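Local coordinates for SAG family member (Sag19) (Eimeria tenella, PDB 6ZZB), which is a surface antigen of unknown molecular function, belonging to the SAG family of this apicomplexan parasite, with a fold probably related to that of CAP proteins, at residues E82-A86 / I87-E91. Residues are numbered along the deposited sequence; the frame is centred on the assembly and turned at random.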
loop_
_atom_site.group_PDB
_atom_site.type_symbol
_atom_site.label_atom_id
_atom_site.label_comp_id
_atom_site.label_asym_id
_atom_site.label_seq_id
_atom_site.Cartn_x
_atom_site.Cartn_y
_atom_site.Cartn_z
ATOM N N GLU A 82 -0.665 0.535 -16.932
ATOM C CA GLU A 82 0.557 0.870 -17.695
ATOM C C GLU A 82 1.789 0.979 -16.784
ATOM O O GLU A 82 2.887 0.540 -17.156
ATOM C CB GLU A 82 0.279 2.192 -18.425
ATOM C CG GLU A 82 1.167 2.425 -19.602
ATOM C CD GLU A 82 1.013 1.365 -20.694
ATOM O OE1 GLU A 82 1.986 0.969 -21.167
ATOM O OE2 GLU A 82 -0.116 0.905 -20.989
ATOM N N SER A 83 1.616 1.543 -15.589
ATOM C CA SER A 83 2.712 1.605 -14.593
ATOM C C SER A 83 3.192 0.188 -14.254
ATOM O O SER A 83 4.392 -0.078 -14.245
ATOM C CB SER A 83 2.251 2.342 -13.384
ATOM O OG SER A 83 3.244 2.340 -12.378
ATOM N N LEU A 84 2.233 -0.716 -14.023
ATOM C CA LEU A 84 2.585 -2.123 -13.717
ATOM C C LEU A 84 3.267 -2.785 -14.915
ATOM O O LEU A 84 4.238 -3.504 -14.722
ATOM C CB LEU A 84 1.307 -2.835 -13.294
ATOM C CG LEU A 84 0.873 -2.503 -11.859
ATOM C CD1 LEU A 84 -0.534 -2.993 -11.620
ATOM C CD2 LEU A 84 1.833 -3.110 -10.831
ATOM N N LYS A 85 2.765 -2.513 -16.116
ATOM C CA LYS A 85 3.361 -3.102 -17.343
ATOM C C LYS A 85 4.830 -2.690 -17.457
ATOM O O LYS A 85 5.682 -3.523 -17.829
ATOM C CB LYS A 85 2.558 -2.662 -18.560
ATOM C CG LYS A 85 3.083 -3.220 -19.874
ATOM C CD LYS A 85 2.270 -2.742 -21.048
ATOM C CE LYS A 85 2.895 -3.154 -22.371
ATOM N NZ LYS A 85 2.904 -4.625 -22.533
ATOM N N ALA A 86 5.161 -1.465 -17.072
ATOM C CA ALA A 86 6.545 -0.933 -17.124
ATOM C C ALA A 86 7.480 -1.685 -16.178
ATOM O O ALA A 86 8.698 -1.705 -16.437
ATOM C CB ALA A 86 6.538 0.536 -16.825
ATOM N N ILE A 87 6.957 -2.287 -15.109
ATOM C CA ILE A 87 7.797 -3.064 -14.160
ATOM C C ILE A 87 7.490 -4.544 -14.368
ATOM O O ILE A 87 7.741 -5.317 -13.415
ATOM C CB ILE A 87 7.656 -2.599 -12.696
ATOM C CG1 ILE A 87 6.214 -2.667 -12.194
ATOM C CG2 ILE A 87 8.242 -1.207 -12.554
ATOM C CD1 ILE A 87 6.057 -2.522 -10.696
ATOM N N LYS A 88 6.934 -4.902 -15.521
ATOM C CA LYS A 88 6.821 -6.312 -15.981
ATOM C C LYS A 88 5.798 -7.061 -15.127
ATOM O O LYS A 88 5.952 -8.276 -14.914
ATOM C CB LYS A 88 8.205 -6.972 -15.927
ATOM C CG LYS A 88 9.259 -6.329 -16.826
ATOM C CD LYS A 88 8.849 -6.242 -18.289
ATOM C CE LYS A 88 9.313 -7.426 -19.114
ATOM N NZ LYS A 88 9.127 -7.185 -20.564
ATOM N N ILE A 89 4.749 -6.383 -14.691
ATOM C CA ILE A 89 3.599 -7.030 -13.984
ATOM C C ILE A 89 2.365 -6.920 -14.865
ATOM O O ILE A 89 1.885 -5.801 -15.103
ATOM C CB ILE A 89 3.394 -6.412 -12.579
ATOM C CG1 ILE A 89 4.628 -6.637 -11.713
ATOM C CG2 ILE A 89 2.123 -6.946 -11.941
ATOM C CD1 ILE A 89 4.624 -5.924 -10.381
ATOM N N GLU A 90 1.902 -8.051 -15.401
ATOM C CA GLU A 90 0.795 -8.079 -16.377
ATOM C C GLU A 90 -0.251 -9.122 -16.003
ATOM O O GLU A 90 -1.187 -9.337 -16.773
ATOM C CB GLU A 90 1.341 -8.327 -17.783
ATOM C CG GLU A 90 2.267 -7.215 -18.233
ATOM C CD GLU A 90 2.460 -7.121 -19.738
ATOM O OE1 GLU A 90 3.495 -7.626 -20.200
ATOM O OE2 GLU A 90 1.581 -6.519 -20.436
ATOM N N GLU A 91 -0.171 -9.654 -14.784
ATOM C CA GLU A 91 -1.210 -10.556 -14.248
ATOM C C GLU A 91 -1.589 -10.090 -12.858
ATOM O O GLU A 91 -0.724 -9.673 -12.119
ATOM C CB GLU A 91 -0.667 -11.985 -14.164
ATOM C CG GLU A 91 -0.460 -12.648 -15.514
ATOM C CD GLU A 91 -1.720 -13.044 -16.259
ATOM O OE1 GLU A 91 -1.572 -13.806 -17.265
ATOM O OE2 GLU A 91 -2.811 -12.627 -15.902
HETATM O O HOH W 1 5.387 -6.015 -18.993
#
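Leu84 O accepts two backbone N-H groups that arrive from opposite faces of its carbonyl plane. Ile89 N donates to Leu84 O over 2.9 Å in a fairly straight bond (N-H...O 162°). Ile87 N meets Leu84 O at 3.0 Å with a more bent approach. The next carbonyl, Lys85 O, takes Lys88 N at 3.0 Å. Lys88 has positive phi (70°), and the bonds from Ile89 N to Leu84 O and from Lys88 N to Lys85 O make this a Schellman motif, with Lys88 as its C-prime residue, that ends the helix and turns the chain back past its last turn, giving late carbonyls of the helix donors from the loop.

The same reversal brings Glu90 across Lys85. The lysine chain runs straight to CE, its CG anti to the backbone N, and bends at the last torsion (65°) to bring NZ to Glu90. This salt bridge, Lys85 NZ to Glu90 OE2, is 3.1 Å long and meets the carboxylate from above its plane; Lys85 CG also lies 3.7 Å from Glu90 OE2, so the methylenes pack beside the acid group. A water donates to Lys85 O and, weakly, to Glu90 OE1, adding a second tie between the helix end and the carboxylate.

The apolar branches gather on another side of the turn. Leu84 CD2 touches both CG2 and CD1 of Ile89, each at 4.0 Å, and has a looser approach to Ile87 CD1 at 4.3 Å. Leu84, with Ser83, whose OG is hydrogen-bonded to the hydroxyl of Tyr209, holds the last turn of helix 77-86 on strand 203-211. Ile87 adds to this from the loop by touching Tyr209, and Ile89 packs on Tyr123, with the charged pair at the surface and the chain leading on toward helix 97-105.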